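Local coordinates for SusD/RagB family nutrient-binding outer membrane lipoprotein (Bacteroides vulgatus, PDB 4F7A) that probably binds mucin O-glycans at the outer membrane for nutrient uptake, as a SusD-like lipoprotein with a TPR-like helical fold, at residues Pro328-Thr333 / Phe368-Ala373; Ala268-Gly273 / Gln426-Cys431. All blocks are in the same frame, centred on the assembly; numbering follows the deposited sequence.

Overall arrangement
Following the chain from the N terminus, residues 268-273 come first, at the end of helix 265-273. Strand 329-332 follows and runs into helix 334-346; helix 356-371 then brings 368-373 back beside 328-333, so contact 1 closes a mostly helical excursion of 34 residues. Only afterwards does helix 416-431 supply 426-431, which returns to 268-273 and closes the longer loop of contact 2. The shorter loop therefore lies wholly within the longer one. The centres of the two contacts are about 14 Å apart, and they meet where Thr333 packs near Ala430. Contact 1 ties the end of strand 329-332 to helix 356-371, and contact 2 ties helix 265-273 to helix 416-431.

Contact 1 (Pro328-Thr333 / Phe368-Ala373); sequences PAVLLT and FSQWGA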
# COMPACT_ATOMS: atom_id res chain seq x y z
N PRO A 328 9.76 12.54 1.63
CA PRO A 328 8.63 12.04 2.42
C PRO A 328 8.12 10.69 1.86
O PRO A 328 8.12 10.49 0.65
CB PRO A 328 7.56 13.14 2.26
CG PRO A 328 8.33 14.37 1.98
CD PRO A 328 9.50 13.90 1.11
N ALA A 329 7.72 9.78 2.74
CA ALA A 329 7.22 8.47 2.35
C ALA A 329 5.74 8.54 2.06
O ALA A 329 4.92 8.68 2.97
CB ALA A 329 7.47 7.43 3.48
N VAL A 330 5.38 8.43 0.79
CA VAL A 330 4.00 8.56 0.36
C VAL A 330 3.13 7.40 0.88
O VAL A 330 3.54 6.23 0.81
CB VAL A 330 3.92 8.60 -1.17
CG1 VAL A 330 2.51 8.59 -1.62
CG2 VAL A 330 4.67 9.87 -1.69
N LEU A 331 1.97 7.74 1.44
CA LEU A 331 0.99 6.78 1.99
C LEU A 331 -0.36 6.81 1.27
O LEU A 331 -0.99 5.76 1.11
CB LEU A 331 0.75 7.02 3.49
CG LEU A 331 1.96 6.72 4.39
CD1 LEU A 331 1.61 7.04 5.83
CD2 LEU A 331 2.42 5.27 4.22
N LEU A 332 -0.82 8.00 0.91
CA LEU A 332 -2.14 8.16 0.27
C LEU A 332 -2.15 9.45 -0.58
O LEU A 332 -2.00 10.54 -0.05
CB LEU A 332 -3.23 8.19 1.35
CG LEU A 332 -4.67 7.98 0.87
CD1 LEU A 332 -5.55 7.51 2.01
CD2 LEU A 332 -5.21 9.25 0.24
N THR A 333 -2.37 9.30 -1.88
CA THR A 333 -2.22 10.40 -2.81
C THR A 333 -3.57 10.87 -3.30
O THR A 333 -4.56 10.12 -3.30
CB THR A 333 -1.35 9.99 -4.03
OG1 THR A 333 -2.02 8.96 -4.78
CG2 THR A 333 0.06 9.51 -3.58
N PHE A 368 0.82 12.69 -12.80
CA PHE A 368 1.85 13.37 -13.57
C PHE A 368 2.35 14.63 -12.84
O PHE A 368 3.56 14.85 -12.75
CB PHE A 368 1.32 13.81 -14.93
CG PHE A 368 1.42 12.77 -16.02
CD1 PHE A 368 1.12 11.43 -15.78
CD2 PHE A 368 1.78 13.15 -17.32
CE1 PHE A 368 1.18 10.49 -16.82
CE2 PHE A 368 1.85 12.22 -18.34
CZ PHE A 368 1.52 10.89 -18.08
N SER A 369 1.41 15.44 -12.33
CA SER A 369 1.76 16.65 -11.61
C SER A 369 2.54 16.38 -10.31
O SER A 369 3.46 17.10 -9.99
CB SER A 369 0.50 17.46 -11.29
OG SER A 369 -0.10 17.92 -12.48
N GLN A 370 2.16 15.34 -9.57
CA GLN A 370 2.87 14.93 -8.35
C GLN A 370 4.37 14.77 -8.62
O GLN A 370 5.19 15.16 -7.81
CB GLN A 370 2.33 13.59 -7.88
CG GLN A 370 2.95 13.03 -6.63
CD GLN A 370 2.44 11.66 -6.26
OE1 GLN A 370 1.30 11.32 -6.56
NE2 GLN A 370 3.28 10.87 -5.61
N TRP A 371 4.68 14.14 -9.75
CA TRP A 371 6.04 13.72 -10.08
C TRP A 371 6.78 14.69 -10.98
O TRP A 371 7.95 14.51 -11.24
CB TRP A 371 6.01 12.32 -10.74
CG TRP A 371 5.58 11.27 -9.79
CD1 TRP A 371 4.38 10.61 -9.77
CD2 TRP A 371 6.32 10.78 -8.67
NE1 TRP A 371 4.34 9.74 -8.72
CE2 TRP A 371 5.52 9.82 -8.02
CE3 TRP A 371 7.58 11.06 -8.15
CZ2 TRP A 371 5.94 9.11 -6.89
CZ3 TRP A 371 8.00 10.36 -7.01
CH2 TRP A 371 7.17 9.40 -6.41
N GLY A 372 6.10 15.73 -11.45
CA GLY A 372 6.71 16.72 -12.37
C GLY A 372 6.82 16.18 -13.79
O GLY A 372 7.72 16.58 -14.55
N ALA A 373 5.91 15.30 -14.18
CA ALA A 373 5.97 14.64 -15.49
C ALA A 373 5.26 15.43 -16.58
O ALA A 373 5.24 15.01 -17.75
CB ALA A 373 5.40 13.22 -15.38
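Gln370 reaches from the last turn of helix 356-371 to Thr333, joining that helix to the end of strand 329-332 in the TPR-like SusD fold. The strand pairs antiparallel with 241-243, and Leu331 and Leu332 both face Ile241 in a classic beta bulge. The glutamine chain is fully stretched: CG stands opposite the backbone N (chi1 -180°) and chi2 is -177°, which carries the amide out from the helix backbone toward the strand. Across this contact CB, which points toward the strand, and CG lead to the amide, and the first approach is at Gln370 CD, 4.2 Å from Thr333 CG2. Beyond it the amide forks. Gln370 OE1 comes to 3.7 Å from Thr333 CG2. Gln370 NE2 lies 4.0 Å from the same Thr333 CG2. On the strand, Val330 CG2 is 4.3 Å from Gln370 NE2. The two side chains of Thr333 and Gln370 cross at about a right angle, and the contact is van der Waals only. Gln370 NE2 also sits 3.0 Å above the plane of the neighbouring Trp371 ring, offset toward its rim, and the glutamine further touches Ser237 and Asn240. Cut back to an alanine, residue 370 would probably open a gap beside Thr333 CG2 and leave that part of the Trp371 face without its amide cover. The helix finishes just past Gln370 in a Schellman motif, with Gly372 at positive phi and Ala373 N bonded to Phe368 O at 2.8 Å. With chi1 at 64°, Thr333 OG1 accepts a hydrogen bond from Glu336 N as N-cap of helix 334-346, while CG2 faces the glutamine.

Contact 2 (Ala268-Gly273 / Gln426-Cys431); sequences ASVLNG and QKWIAC
Ile429 and Val270 bury the most surface in this contact, a buried helix-helix crossing within the TPR-like SusD fold. The segments 268-273 and 426-431 run nearly at right angles, at -101°, with axes 11.7 Å apart at closest, and the gap is crossed by the side chains of Val270, Leu271, Trp428 and Ile429. Both Val270 and Ile429 point toward the other helix. Val270 CG1, placed opposite its backbone N (chi1 170°), meets the tip of the isoleucine, with Ile429 CD1 3.7 Å away; Ile429 CG1 lies just behind. Val270 CG2 comes to 4.2 Å from Trp428 CZ3, in an oblique approach to the ring. Val270 thus divides its two methyls between consecutive residues of helix 416-431, and it also touches Ile404. Ile429 divides its branches as well: while CD1 takes the valine, Ile429 CG2 packs 3.9 Å from Leu271 CD2. Leu271 and Ile429 slide past each other in opposite directions, and Leu271 CD2 is also 4.1 Å from Ile429 CD1. Ile279 and Tyr282 of helix 279-282 cover Leu271 further, and Arg278 borders Ile429. The six-membered ring of Trp428 joins the patch, while in the five-membered ring of the indole NE1 hydrogen-bonds to Ser58 O.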
# COMPACT_ATOMS: atom_id res chain seq x y z
N ALA A 268 8.30 -2.46 -15.78
CA ALA A 268 9.06 -2.18 -17.02
C ALA A 268 8.18 -2.41 -18.26
O ALA A 268 8.16 -1.59 -19.16
CB ALA A 268 10.31 -3.03 -17.11
N SER A 269 7.41 -3.49 -18.28
CA SER A 269 6.47 -3.76 -19.37
C SER A 269 5.47 -2.62 -19.58
O SER A 269 5.28 -2.15 -20.70
CB SER A 269 5.72 -5.07 -19.12
OG SER A 269 4.68 -5.21 -20.07
N VAL A 270 4.85 -2.19 -18.48
CA VAL A 270 3.84 -1.15 -18.51
C VAL A 270 4.43 0.21 -18.89
O VAL A 270 3.95 0.86 -19.81
CB VAL A 270 3.06 -1.09 -17.15
CG1 VAL A 270 2.19 0.14 -17.09
CG2 VAL A 270 2.24 -2.37 -16.96
N LEU A 271 5.46 0.65 -18.19
CA LEU A 271 5.95 1.99 -18.41
C LEU A 271 6.65 2.13 -19.77
O LEU A 271 6.52 3.17 -20.43
CB LEU A 271 6.84 2.41 -17.24
CG LEU A 271 6.19 2.55 -15.86
CD1 LEU A 271 7.25 2.99 -14.79
CD2 LEU A 271 5.04 3.52 -15.86
N ASN A 272 7.35 1.08 -20.22
CA ASN A 272 7.94 1.12 -21.57
C ASN A 272 6.85 1.14 -22.64
O ASN A 272 6.90 1.95 -23.56
CB ASN A 272 8.85 -0.09 -21.85
CG ASN A 272 10.23 0.06 -21.22
OD1 ASN A 272 10.87 1.09 -21.39
ND2 ASN A 272 10.71 -1.01 -20.57
N GLY A 273 5.89 0.24 -22.55
CA GLY A 273 4.87 0.16 -23.60
C GLY A 273 3.97 1.39 -23.69
O GLY A 273 3.57 1.79 -24.78
N GLN A 426 -3.65 2.24 -13.81
CA GLN A 426 -3.17 3.61 -13.63
C GLN A 426 -3.02 3.98 -12.15
O GLN A 426 -2.06 4.67 -11.78
CB GLN A 426 -4.04 4.62 -14.37
CG GLN A 426 -3.88 4.59 -15.90
CD GLN A 426 -2.47 5.00 -16.38
OE1 GLN A 426 -1.82 5.86 -15.80
NE2 GLN A 426 -2.02 4.36 -17.45
N LYS A 427 -3.91 3.47 -11.31
CA LYS A 427 -3.78 3.69 -9.87
C LYS A 427 -2.48 3.05 -9.38
O LYS A 427 -1.78 3.60 -8.53
CB LYS A 427 -4.98 3.15 -9.11
CG LYS A 427 -5.00 3.49 -7.61
CD LYS A 427 -6.33 3.15 -6.93
CE LYS A 427 -6.59 1.67 -6.85
NZ LYS A 427 -7.75 1.37 -5.99
N TRP A 428 -2.18 1.86 -9.89
CA TRP A 428 -0.95 1.13 -9.52
C TRP A 428 0.30 1.93 -9.91
O TRP A 428 1.25 2.06 -9.12
CB TRP A 428 -1.00 -0.24 -10.16
CG TRP A 428 0.16 -1.18 -10.01
CD1 TRP A 428 0.37 -2.09 -9.01
CD2 TRP A 428 1.17 -1.41 -10.98
NE1 TRP A 428 1.49 -2.85 -9.29
CE2 TRP A 428 1.99 -2.46 -10.50
CE3 TRP A 428 1.46 -0.85 -12.22
CZ2 TRP A 428 3.09 -2.91 -11.20
CZ3 TRP A 428 2.55 -1.33 -12.93
CH2 TRP A 428 3.35 -2.35 -12.42
N ILE A 429 0.31 2.50 -11.11
CA ILE A 429 1.42 3.39 -11.46
C ILE A 429 1.50 4.57 -10.47
O ILE A 429 2.59 4.91 -9.98
CB ILE A 429 1.36 3.92 -12.92
CG1 ILE A 429 1.34 2.78 -13.95
CG2 ILE A 429 2.56 4.83 -13.20
CD1 ILE A 429 0.94 3.23 -15.42
N ALA A 430 0.34 5.12 -10.12
CA ALA A 430 0.24 6.32 -9.31
C ALA A 430 0.53 6.11 -7.83
O ALA A 430 0.91 7.06 -7.15
CB ALA A 430 -1.17 6.95 -9.47
N CYS A 431 0.37 4.88 -7.33
CA CYS A 431 0.66 4.58 -5.91
C CYS A 431 2.14 4.34 -5.62
O CYS A 431 2.52 4.21 -4.46
CB CYS A 431 -0.16 3.36 -5.45
SG CYS A 431 -1.91 3.75 -5.16